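Local atomic coordinates of peptidoglycan glycosyltransferase (Burkholderia ambifaria, PDB entry 5UY7), a protein that is a penicillin-binding protein that pairs a dimerisation domain with a transpeptidase domain of the beta-lactamase clan. Residues Trp342-Tyr345 / Thr346-Gly349; Ser387-Leu390 / Phe391-Ala394; Val227-Val230 / Arg231-Glu234; Leu366-Trp369 / Lys370-Arg373; Ser198-Ser201 / Lys202-Tyr205. All blocks are in the same frame, centred on the assembly; numbering follows the deposited sequence.

Contact 1: Trp342-Tyr345 / Thr346-Gly349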
loop_
_atom_site.group_PDB
_atom_site.type_symbol
_atom_site.label_atom_id
_atom_site.label_comp_id
_atom_site.label_asym_id
_atom_site.label_seq_id
_atom_site.Cartn_x
_atom_site.Cartn_y
_atom_site.Cartn_z
ATOM N N TRP A 342 0.498 10.490 -13.854
ATOM C CA TRP A 342 -0.654 11.195 -13.296
ATOM C C TRP A 342 -1.951 10.461 -13.601
ATOM O O TRP A 342 -2.825 10.341 -12.734
ATOM C CB TRP A 342 -0.714 12.627 -13.844
ATOM C CG TRP A 342 -1.817 13.465 -13.250
ATOM C CD1 TRP A 342 -1.706 14.350 -12.214
ATOM C CD2 TRP A 342 -3.195 13.509 -13.668
ATOM N NE1 TRP A 342 -2.925 14.927 -11.951
ATOM C CE2 TRP A 342 -3.854 14.430 -12.827
ATOM C CE3 TRP A 342 -3.936 12.845 -14.657
ATOM C CZ2 TRP A 342 -5.217 14.720 -12.953
ATOM C CZ3 TRP A 342 -5.294 13.134 -14.780
ATOM C CH2 TRP A 342 -5.918 14.062 -13.929
ATOM N N ASN A 343 -2.110 9.971 -14.829
ATOM C CA ASN A 343 -3.323 9.222 -15.128
ATOM C C ASN A 343 -3.417 7.957 -14.289
ATOM O O ASN A 343 -4.516 7.564 -13.880
ATOM C CB ASN A 343 -3.404 8.898 -16.616
ATOM C CG ASN A 343 -4.112 9.993 -17.389
ATOM O OD1 ASN A 343 -5.331 10.184 -17.256
ATOM N ND2 ASN A 343 -3.352 10.746 -18.164
ATOM N N MET A 344 -2.283 7.305 -14.017
ATOM C CA MET A 344 -2.309 6.133 -13.149
ATOM C C MET A 344 -2.714 6.522 -11.736
ATOM O O MET A 344 -3.561 5.864 -11.125
ATOM C CB MET A 344 -0.949 5.423 -13.151
ATOM C CG MET A 344 -0.903 4.162 -12.297
ATOM S SD MET A 344 -0.482 4.483 -10.556
ATOM C CE MET A 344 1.224 5.018 -10.731
ATOM N N TYR A 345 -2.116 7.594 -11.197
ATOM C CA TYR A 345 -2.486 8.041 -9.853
ATOM C C TYR A 345 -3.968 8.364 -9.774
ATOM O O TYR A 345 -4.626 8.101 -8.757
ATOM C CB TYR A 345 -1.691 9.280 -9.449
ATOM C CG TYR A 345 -0.221 9.057 -9.250
ATOM C CD1 TYR A 345 0.267 7.877 -8.696
ATOM C CD2 TYR A 345 0.680 10.044 -9.607
ATOM C CE1 TYR A 345 1.630 7.692 -8.519
ATOM C CE2 TYR A 345 2.017 9.872 -9.429
ATOM C CZ TYR A 345 2.497 8.704 -8.893
ATOM O OH TYR A 345 3.856 8.569 -8.744
ATOM N N THR A 346 -4.502 8.972 -10.828
ATOM C CA THR A 346 -5.916 9.313 -10.832
ATOM C C THR A 346 -6.779 8.066 -10.945
ATOM O O THR A 346 -7.863 7.997 -10.345
ATOM C CB THR A 346 -6.194 10.289 -11.969
ATOM O OG1 THR A 346 -5.507 11.514 -11.692
ATOM C CG2 THR A 346 -7.683 10.578 -12.095
ATOM N N SER A 347 -6.313 7.064 -11.694
ATOM C CA SER A 347 -7.109 5.852 -11.847
ATOM C C SER A 347 -7.226 5.084 -10.532
ATOM O O SER A 347 -8.259 4.448 -10.295
ATOM C CB SER A 347 -6.540 4.961 -12.957
ATOM O OG SER A 347 -5.364 4.296 -12.541
ATOM N N ILE A 348 -6.221 5.167 -9.652
ATOM C CA ILE A 348 -6.311 4.494 -8.355
ATOM C C ILE A 348 -6.924 5.434 -7.319
ATOM O O ILE A 348 -6.886 5.161 -6.113
ATOM C CB ILE A 348 -4.948 3.953 -7.876
ATOM C CG1 ILE A 348 -3.888 5.056 -7.810
ATOM C CG2 ILE A 348 -4.481 2.810 -8.775
ATOM C CD1 ILE A 348 -2.611 4.661 -7.056
ATOM N N GLY A 349 -7.509 6.538 -7.780
ATOM C CA GLY A 349 -8.330 7.373 -6.924
ATOM C C GLY A 349 -7.602 8.425 -6.115
ATOM O O GLY A 349 -8.221 9.032 -5.228
#
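W342 to S347 form the last helical turns of helix 338-347, where the amide N of T346 bonds to W342 O at 2.9 Å and the N of I348 to M344 O at 3.1 Å before the chain leaves the helix. CG of W342, anti to the backbone N (chi1 -176°), sends the indole on toward the helix end, where one face meets T346. There OG1 of T346 stands over the six-membered ring, 3.4 Å from CH2 of W342; CB of T346 adds a CH-pi contact, 4.3 Å from the ring centroid. At the next residue, the hydroxyl of S347 folds back onto its own helix and donates from OG to M344 O over 2.8 Å, so this carbonyl oxygen serves both the hydroxyl and the amide of I348. On the buried side SD of M344 and CD1 of I348 touch at 4.1 Å, and both side chains lean on F275 of helix 273-282. G349, with positive phi, is the C-prime residue of a Schellman motif, its N bonded to T346 O at 3.0 Å and the N of L350 turning back to Y345 O. The helix end is thus sealed largely by its own backbone, with the S347 hydroxyl satisfied internally and the sulfur and isoleucine left to apolar packing.

Contact 2: Ser387-Leu390 / Phe391-Ala394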
loop_
_atom_site.group_PDB
_atom_site.type_symbol
_atom_site.label_atom_id
_atom_site.label_comp_id
_atom_site.label_asym_id
_atom_site.label_seq_id
_atom_site.Cartn_x
_atom_site.Cartn_y
_atom_site.Cartn_z
ATOM N N SER A 387 0.105 13.603 -1.382
ATOM C CA SER A 387 -0.461 13.179 -0.106
ATOM C C SER A 387 -1.723 12.366 -0.343
ATOM O O SER A 387 -2.449 12.579 -1.319
ATOM C CB SER A 387 -0.764 14.368 0.817
ATOM O OG SER A 387 -1.740 15.217 0.254
ATOM N N VAL A 388 -1.963 11.416 0.566
ATOM C CA VAL A 388 -3.042 10.440 0.462
ATOM C C VAL A 388 -3.595 10.195 1.860
ATOM O O VAL A 388 -2.936 10.467 2.860
ATOM C CB VAL A 388 -2.559 9.098 -0.127
ATOM C CG1 VAL A 388 -1.878 9.315 -1.476
ATOM C CG2 VAL A 388 -1.604 8.415 0.858
ATOM N N SER A 389 -4.805 9.642 1.921
ATOM C CA SER A 389 -5.340 9.103 3.167
ATOM C C SER A 389 -5.091 7.600 3.205
ATOM O O SER A 389 -4.846 6.967 2.178
ATOM C CB SER A 389 -6.842 9.366 3.297
ATOM O OG SER A 389 -7.545 8.620 2.309
ATOM N N LEU A 390 -5.194 7.020 4.408
ATOM C CA LEU A 390 -5.057 5.567 4.500
ATOM C C LEU A 390 -6.181 4.866 3.743
ATOM O O LEU A 390 -5.956 3.826 3.109
ATOM C CB LEU A 390 -5.029 5.113 5.959
ATOM C CG LEU A 390 -4.691 3.627 6.157
ATOM C CD1 LEU A 390 -3.255 3.351 5.743
ATOM C CD2 LEU A 390 -4.914 3.246 7.624
ATOM N N PHE A 391 -7.390 5.433 3.784
ATOM C CA PHE A 391 -8.496 4.884 3.007
ATOM C C PHE A 391 -8.134 4.808 1.531
ATOM O O PHE A 391 -8.352 3.782 0.875
ATOM C CB PHE A 391 -9.754 5.736 3.202
ATOM C CG PHE A 391 -10.989 5.153 2.564
ATOM C CD1 PHE A 391 -11.244 5.328 1.211
ATOM C CD2 PHE A 391 -11.902 4.434 3.323
ATOM C CE1 PHE A 391 -12.379 4.784 0.628
ATOM C CE2 PHE A 391 -13.039 3.892 2.742
ATOM C CZ PHE A 391 -13.275 4.068 1.397
ATOM N N GLN A 392 -7.579 5.897 0.987
ATOM C CA GLN A 392 -7.204 5.899 -0.423
ATOM C C GLN A 392 -6.177 4.815 -0.734
ATOM O O GLN A 392 -6.237 4.186 -1.796
ATOM C CB GLN A 392 -6.657 7.266 -0.822
ATOM C CG GLN A 392 -7.731 8.308 -1.042
ATOM C CD GLN A 392 -7.131 9.677 -1.294
ATOM O OE1 GLN A 392 -6.053 9.981 -0.790
ATOM N NE2 GLN A 392 -7.816 10.500 -2.086
ATOM N N LEU A 393 -5.216 4.596 0.164
ATOM C CA LEU A 393 -4.209 3.562 -0.077
ATOM C C LEU A 393 -4.819 2.168 -0.028
ATOM O O LEU A 393 -4.483 1.305 -0.852
ATOM C CB LEU A 393 -3.081 3.677 0.950
ATOM C CG LEU A 393 -2.167 4.897 0.797
ATOM C CD1 LEU A 393 -1.181 4.933 1.966
ATOM C CD2 LEU A 393 -1.428 4.861 -0.544
ATOM N N ALA A 394 -5.699 1.918 0.940
ATOM C CA ALA A 394 -6.353 0.615 1.007
ATOM C C ALA A 394 -7.114 0.335 -0.281
ATOM O O ALA A 394 -6.989 -0.750 -0.864
ATOM C CB ALA A 394 -7.289 0.549 2.215
HETATM O O HOH W 1 -4.558 11.264 -2.812
#
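Q392 reaches back from the first turn of helix 390-401 to the residues that precede it. Its CB lies 3.5 Å from S389 OG, and CG, set beside the backbone N by a chi1 of -78°, stays against the same hydroxyl at 3.4 Å from S389 OG. The chain then runs extended to the amide, where CD passes near the backbone N of S389 and OE1 accepts from it: S389 N to Q392 OE1 is 3.0 Å, with 161° at the hydrogen. The donor is tilted 29° from the plane of the side-chain carbonyl. S389 is the N-cap, and its OG in return accepts from Q392 N at 3.0 Å, which completes a capping box at the junction of strand 388-389 and the helix. A water lies 2.8 Å from Q392 OE1 and within reach of S387 O, though it has more acceptors near it than protons to give, while NE2 donates to the carbonyl oxygens of Q352 and A363. Alongside the box, CG2 of V388 packs on L393, 3.6 Å from its CG, the two side chains crossing at about a right angle. Beyond them L390 and F391 face the central sheet, L390 on A224 and A495, F391 on M226.

Contact 3: Val227-Val230 / Arg231-Glu234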
loop_
_atom_site.group_PDB
_atom_site.type_symbol
_atom_site.label_atom_id
_atom_site.label_comp_id
_atom_site.label_asym_id
_atom_site.label_seq_id
_atom_site.Cartn_x
_atom_site.Cartn_y
_atom_site.Cartn_z
ATOM N N VAL A 227 -9.842 -3.167 6.903
ATOM C CA VAL A 227 -9.800 -4.443 6.202
ATOM C C VAL A 227 -10.861 -4.395 5.117
ATOM O O VAL A 227 -12.014 -4.038 5.391
ATOM C CB VAL A 227 -10.049 -5.625 7.157
ATOM C CG1 VAL A 227 -9.954 -6.958 6.399
ATOM C CG2 VAL A 227 -9.051 -5.612 8.308
ATOM N N VAL A 228 -10.470 -4.713 3.883
ATOM C CA VAL A 228 -11.364 -4.654 2.733
ATOM C C VAL A 228 -11.471 -6.045 2.121
ATOM O O VAL A 228 -10.454 -6.711 1.894
ATOM C CB VAL A 228 -10.859 -3.653 1.676
ATOM C CG1 VAL A 228 -11.826 -3.619 0.491
ATOM C CG2 VAL A 228 -10.708 -2.253 2.284
ATOM N N ASP A 229 -12.697 -6.467 1.824
ATOM C CA ASP A 229 -12.914 -7.693 1.061
ATOM C C ASP A 229 -12.570 -7.458 -0.410
ATOM O O ASP A 229 -13.188 -6.620 -1.074
ATOM C CB ASP A 229 -14.368 -8.145 1.215
ATOM C CG ASP A 229 -14.673 -9.414 0.439
ATOM O OD1 ASP A 229 -14.054 -10.452 0.721
ATOM O OD2 ASP A 229 -15.545 -9.385 -0.450
ATOM N N VAL A 230 -11.595 -8.216 -0.923
ATOM C CA VAL A 230 -11.107 -8.012 -2.290
ATOM C C VAL A 230 -12.206 -8.265 -3.317
ATOM O O VAL A 230 -12.310 -7.551 -4.323
ATOM C CB VAL A 230 -9.876 -8.909 -2.540
ATOM C CG1 VAL A 230 -9.474 -8.895 -4.006
ATOM C CG2 VAL A 230 -8.725 -8.438 -1.673
ATOM N N ARG A 231 -13.034 -9.287 -3.093
ATOM C CA ARG A 231 -13.992 -9.705 -4.113
ATOM C C ARG A 231 -15.107 -8.680 -4.309
ATOM O O ARG A 231 -15.631 -8.542 -5.422
ATOM C CB ARG A 231 -14.594 -11.066 -3.750
ATOM C CG ARG A 231 -15.632 -11.572 -4.752
ATOM C CD ARG A 231 -16.135 -12.971 -4.412
ATOM N NE ARG A 231 -16.906 -12.994 -3.170
ATOM C CZ ARG A 231 -18.206 -12.724 -3.090
ATOM N NH1 ARG A 231 -18.890 -12.401 -4.180
ATOM N NH2 ARG A 231 -18.823 -12.774 -1.916
ATOM N N THR A 232 -15.482 -7.960 -3.252
ATOM C CA THR A 232 -16.650 -7.089 -3.281
ATOM C C THR A 232 -16.341 -5.624 -3.048
ATOM O O THR A 232 -17.201 -4.786 -3.338
ATOM C CB THR A 232 -17.673 -7.510 -2.212
ATOM O OG1 THR A 232 -17.089 -7.349 -0.905
ATOM C CG2 THR A 232 -18.112 -8.961 -2.423
ATOM N N GLY A 233 -15.175 -5.293 -2.494
ATOM C CA GLY A 233 -14.911 -3.947 -2.036
ATOM C C GLY A 233 -15.513 -3.598 -0.688
ATOM O O GLY A 233 -15.312 -2.476 -0.212
ATOM N N GLU A 234 -16.218 -4.525 -0.046
ATOM C CA GLU A 234 -16.845 -4.228 1.233
ATOM C C GLU A 234 -15.791 -3.988 2.307
ATOM O O GLU A 234 -14.815 -4.735 2.419
ATOM C CB GLU A 234 -17.761 -5.380 1.654
ATOM C CG GLU A 234 -19.060 -5.465 0.870
ATOM C CD GLU A 234 -19.858 -6.726 1.177
ATOM O OE1 GLU A 234 -19.556 -7.406 2.178
ATOM O OE2 GLU A 234 -20.786 -7.039 0.413
HETATM O O HOH W 2 -12.529 -11.483 -1.257
HETATM O O HOH W 3 -16.265 -12.193 -0.394
#
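The turn joining strands 222-229 and 235-241, neighbours in the antiparallel central sheet, is held together by D229 and T232. The carboxylate of D229 swings over the turn with CG anti to the backbone N (chi1 180°), and OD2 accepts a hydrogen bond from the T232 hydroxyl on its anti lone pair, OD2 to OG1 being 2.6 Å. The backbone N of T232 adds a weak bond to the same OD2. The threonine hydroxyl then accepts in turn: E234 N reaches T232 OG1 at 3.1 Å and 161°, an ST turn, so OG1 both gives and receives. The strand-like pairing continues into the turn through D229 N and E234 O, 2.8 Å apart and 168° at the hydrogen, while G233 N closes on D229 O at 2.8 Å. G233 adopts a positive phi, a conformation in which a beta carbon would collide with the carbonyl oxygen of T232. Two waters extend the carboxylate's reach: one donates to D229 OD1 and accepts from R231 N, the other donates to D229 OD2 and accepts from R231 NE at 3.0 Å. One face of the R231 guanidinium lies over T232 CG2, 3.8 Å from the plane. Farther out, E234 OE2 bonds to T414 OG1, V230 O accepts from H402 ND1, and V228 packs on T398 of helix 390-401, with V230 on A401.

Contact 4: Leu366-Trp369 / Lys370-Arg373; sequences LRPW and KSWR
W372 and R367 meet where the indole N-H points at the backbone: NE1 of W372 donates to R367 O over 2.8 Å at 160°. The acceptor lies near the plane of the indole, whereas the donor sits well above the carbonyl plane of R367, away from its lone pairs. One face of the same indole is covered by W369, whose CA stands 3.6 Å from the centroid of the five-membered ring in a CH-pi contact. CG of W369 lies between its backbone N and carbonyl carbon (chi1 64°), which brings the ring alongside K370, with the lysine CG over a face, 3.7 Å from the six-membered centroid. The backbone coils into a 3-10 turn in which P368 O receives both S371 N, at 2.9 Å, and the hydroxyl of S371, whose OG is a very short 2.5 Å away, a length open to doubt. W372 N completes the turn on W369 O. R367 leans over this turn, its NH1 giving a weak bond to S371 O; the other terminal nitrogen, NH2, forms a salt bridge with E376 of helix 374-381, which also accepts from R373 N. Further out W372 rests on Y345 and M380, and W369 meets W342 with the ring planes at about 60°. A single hydrogen bond to R367 O thus holds the indole of W372 at its nitrogen, while a face meets carbon.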
loop_
_atom_site.group_PDB
_atom_site.type_symbol
_atom_site.label_atom_id
_atom_site.label_comp_id
_atom_site.label_asym_id
_atom_site.label_seq_id
_atom_site.Cartn_x
_atom_site.Cartn_y
_atom_site.Cartn_z
ATOM N N LEU A 366 -2.513 16.060 -5.253
ATOM C CA LEU A 366 -1.845 15.548 -6.445
ATOM C C LEU A 366 -1.615 16.735 -7.366
ATOM O O LEU A 366 -2.575 17.351 -7.844
ATOM C CB LEU A 366 -2.679 14.469 -7.136
ATOM C CG LEU A 366 -2.066 13.878 -8.405
ATOM C CD1 LEU A 366 -0.753 13.174 -8.084
ATOM C CD2 LEU A 366 -3.043 12.925 -9.086
ATOM N N ARG A 367 -0.367 17.054 -7.614
ATOM C CA ARG A 367 -0.082 18.223 -8.424
ATOM C C ARG A 367 -0.326 17.937 -9.907
ATOM O O ARG A 367 -0.124 16.812 -10.373
ATOM C CB ARG A 367 1.349 18.684 -8.184
ATOM C CG ARG A 367 1.493 19.325 -6.802
ATOM C CD ARG A 367 2.924 19.663 -6.428
ATOM N NE ARG A 367 3.541 20.577 -7.380
ATOM C CZ ARG A 367 4.502 20.222 -8.224
ATOM N NH1 ARG A 367 5.015 21.111 -9.065
ATOM N NH2 ARG A 367 4.954 18.976 -8.218
ATOM N N PRO A 368 -0.794 18.937 -10.656
ATOM C CA PRO A 368 -1.091 18.722 -12.078
ATOM C C PRO A 368 0.161 18.349 -12.854
ATOM O O PRO A 368 1.228 18.943 -12.671
ATOM C CB PRO A 368 -1.652 20.076 -12.533
ATOM C CG PRO A 368 -2.061 20.775 -11.280
ATOM C CD PRO A 368 -1.117 20.306 -10.221
ATOM N N TRP A 369 0.012 17.373 -13.758
ATOM C CA TRP A 369 1.184 16.768 -14.385
ATOM C C TRP A 369 1.932 17.743 -15.282
ATOM O O TRP A 369 3.146 17.603 -15.453
ATOM C CB TRP A 369 0.797 15.511 -15.171
ATOM C CG TRP A 369 -0.131 15.712 -16.348
ATOM C CD1 TRP A 369 -1.486 15.549 -16.358
ATOM C CD2 TRP A 369 0.237 16.070 -17.690
ATOM N NE1 TRP A 369 -1.987 15.801 -17.612
ATOM C CE2 TRP A 369 -0.950 16.121 -18.449
ATOM C CE3 TRP A 369 1.451 16.357 -18.318
ATOM C CZ2 TRP A 369 -0.957 16.448 -19.802
ATOM C CZ3 TRP A 369 1.441 16.685 -19.664
ATOM C CH2 TRP A 369 0.247 16.724 -20.391
ATOM N N LYS A 370 1.249 18.737 -15.857
ATOM C CA LYS A 370 1.965 19.713 -16.668
ATOM C C LYS A 370 2.964 20.514 -15.843
ATOM O O LYS A 370 3.863 21.141 -16.415
ATOM C CB LYS A 370 0.989 20.661 -17.359
ATOM C CG LYS A 370 0.297 20.080 -18.578
ATOM C CD LYS A 370 -0.424 21.180 -19.340
ATOM C CE LYS A 370 -1.550 20.636 -20.199
ATOM N NZ LYS A 370 -1.055 19.905 -21.394
ATOM N N SER A 371 2.833 20.503 -14.518
ATOM C CA SER A 371 3.683 21.290 -13.635
ATOM C C SER A 371 4.826 20.494 -13.010
ATOM O O SER A 371 5.641 21.083 -12.293
ATOM C CB SER A 371 2.840 21.916 -12.521
ATOM O OG SER A 371 2.340 20.916 -11.647
ATOM N N TRP A 372 4.909 19.183 -13.250
ATOM C CA TRP A 372 5.925 18.370 -12.591
ATOM C C TRP A 372 7.318 18.711 -13.101
ATOM O O TRP A 372 7.568 18.691 -14.309
ATOM C CB TRP A 372 5.677 16.878 -12.823
ATOM C CG TRP A 372 4.447 16.310 -12.214
ATOM C CD1 TRP A 372 3.446 16.984 -11.583
ATOM C CD2 TRP A 372 4.083 14.925 -12.185
ATOM N NE1 TRP A 372 2.476 16.099 -11.161
ATOM C CE2 TRP A 372 2.845 14.830 -11.528
ATOM C CE3 TRP A 372 4.686 13.755 -12.661
ATOM C CZ2 TRP A 372 2.200 13.611 -11.326
ATOM C CZ3 TRP A 372 4.045 12.553 -12.471
ATOM C CH2 TRP A 372 2.815 12.486 -11.803
ATOM N N ARG A 373 8.228 19.007 -12.181
ATOM C CA ARG A 373 9.641 18.959 -12.516
ATOM C C ARG A 373 10.095 17.504 -12.541
ATOM O O ARG A 373 9.474 16.634 -11.931
ATOM C CB ARG A 373 10.468 19.761 -11.512
#

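Contact 5: Ser198-Ser201 / Lys202-Tyr205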
loop_
_atom_site.group_PDB
_atom_site.type_symbol
_atom_site.label_atom_id
_atom_site.label_comp_id
_atom_site.label_asym_id
_atom_site.label_seq_id
_atom_site.Cartn_x
_atom_site.Cartn_y
_atom_site.Cartn_z
ATOM N N SER A 198 -21.431 -3.326 5.969
ATOM C CA SER A 198 -20.599 -4.472 5.642
ATOM C C SER A 198 -19.640 -4.821 6.763
ATOM O O SER A 198 -19.057 -5.909 6.730
ATOM C CB SER A 198 -19.805 -4.205 4.361
ATOM O OG SER A 198 -19.043 -3.025 4.501
ATOM N N ILE A 199 -19.472 -3.929 7.743
ATOM C CA ILE A 199 -18.569 -4.186 8.857
ATOM C C ILE A 199 -18.931 -5.502 9.522
ATOM O O ILE A 199 -20.088 -5.740 9.883
ATOM C CB ILE A 199 -18.622 -3.033 9.874
ATOM C CG1 ILE A 199 -18.309 -1.696 9.207
ATOM C CG2 ILE A 199 -17.663 -3.305 11.036
ATOM C CD1 ILE A 199 -16.910 -1.590 8.722
ATOM N N ASP A 200 -17.935 -6.370 9.667
ATOM C CA ASP A 200 -18.083 -7.657 10.332
ATOM C C ASP A 200 -17.635 -7.480 11.777
ATOM O O ASP A 200 -16.481 -7.121 12.019
ATOM C CB ASP A 200 -17.241 -8.702 9.603
ATOM C CG ASP A 200 -17.314 -10.080 10.235
ATOM O OD1 ASP A 200 -17.105 -10.206 11.454
ATOM O OD2 ASP A 200 -17.554 -11.056 9.490
ATOM N N SER A 201 -18.536 -7.744 12.737
ATOM C CA SER A 201 -18.230 -7.464 14.141
ATOM C C SER A 201 -16.976 -8.197 14.599
ATOM O O SER A 201 -16.204 -7.678 15.419
ATOM C CB SER A 201 -19.406 -7.857 15.036
ATOM O OG SER A 201 -20.553 -7.062 14.783
ATOM N N LYS A 202 -16.779 -9.420 14.109
ATOM C CA LYS A 202 -15.618 -10.213 14.501
ATOM C C LYS A 202 -14.325 -9.635 13.931
ATOM O O LYS A 202 -13.310 -9.551 14.636
ATOM C CB LYS A 202 -15.820 -11.655 14.034
ATOM C CG LYS A 202 -14.738 -12.630 14.409
ATOM C CD LYS A 202 -15.283 -14.066 14.350
ATOM C CE LYS A 202 -16.328 -14.239 13.248
ATOM N NZ LYS A 202 -16.719 -15.660 13.006
ATOM N N ILE A 203 -14.333 -9.236 12.656
ATOM C CA ILE A 203 -13.120 -8.668 12.077
ATOM C C ILE A 203 -12.869 -7.271 12.628
ATOM O O ILE A 203 -11.714 -6.880 12.837
ATOM C CB ILE A 203 -13.200 -8.673 10.539
ATOM C CG1 ILE A 203 -13.321 -10.115 10.033
ATOM C CG2 ILE A 203 -11.963 -8.015 9.932
ATOM C CD1 ILE A 203 -13.474 -10.249 8.519
ATOM N N GLN A 204 -13.934 -6.507 12.888
ATOM C CA GLN A 204 -13.777 -5.215 13.549
ATOM C C GLN A 204 -13.099 -5.382 14.906
ATOM O O GLN A 204 -12.200 -4.610 15.258
ATOM C CB GLN A 204 -15.148 -4.541 13.704
ATOM C CG GLN A 204 -15.123 -3.171 14.373
ATOM C CD GLN A 204 -14.783 -2.061 13.401
ATOM O OE1 GLN A 204 -14.409 -2.328 12.264
ATOM N NE2 GLN A 204 -14.927 -0.810 13.837
ATOM N N TYR A 205 -13.512 -6.395 15.680
ATOM C CA TYR A 205 -12.863 -6.642 16.964
ATOM C C TYR A 205 -11.398 -7.025 16.777
ATOM O O TYR A 205 -10.525 -6.569 17.531
ATOM C CB TYR A 205 -13.604 -7.734 17.739
ATOM C CG TYR A 205 -12.836 -8.171 18.959
ATOM C CD1 TYR A 205 -12.755 -7.357 20.078
ATOM C CD2 TYR A 205 -12.136 -9.372 18.967
ATOM C CE1 TYR A 205 -12.026 -7.749 21.196
ATOM C CE2 TYR A 205 -11.412 -9.757 20.052
ATOM C CZ TYR A 205 -11.355 -8.949 21.161
ATOM O OH TYR A 205 -10.628 -9.371 22.238
#
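I199 and Q204 touch where CG2 of the isoleucine lies 3.6 Å from OE1 of the glutamine and 3.9 Å from its CB. The glutamine starts with CG anti to the backbone N and then bends at chi2 (83°), a course that carries the amide back over I199; OE1 accepts from L238 N of strand 235-241. D200 likewise has CG anti to its N, at 179°, and this places the carboxylate before the first amides of the helix. OD1 of D200 accepts from I203 N at 3.2 Å and 157°, approached from above the carboxylate plane, and more weakly from K202 N at 2.8 Å. D200 is thus the N-cap of helix 201-217, and a carboxylate at that end would be expected to interact favourably with the helix dipole. The main chain follows with Q204 N to D200 O, 2.8 Å, and Y205 N to S201 O at 3.0 Å. K202 sets its CB 3.2 Å from D200 OD1, but the chain bends at chi3 and carries NZ off from the carboxylate, leaving the two apart without a direct bond. On the inner side I203 packs on L236 and I199 on V235. The backbone of D200 also bonds to L236, and S198 OG to V235 O.

Overall arrangement
Following the chain from the N terminus, contact 5 starts helix 201-217, and contact 3 closes the turn between strands 222-229 and 235-241; the two touch through E234 with S198 and V227 with I203, joining the helix to the sheet. Contact 1 ends helix 338-347, contact 4 shapes the loop before helix 374-381, and contact 2 starts helix 390-401. All five are in series, so none nests or crosses. Contacts 1 and 4 meet through their tryptophans and Y345, and contact 1 touches contact 2 at G349 and Q392. Contacts 4 and 5 lie on opposite sides of the chain's centre, about 40 Å between centres, with contact 2 nearer the middle.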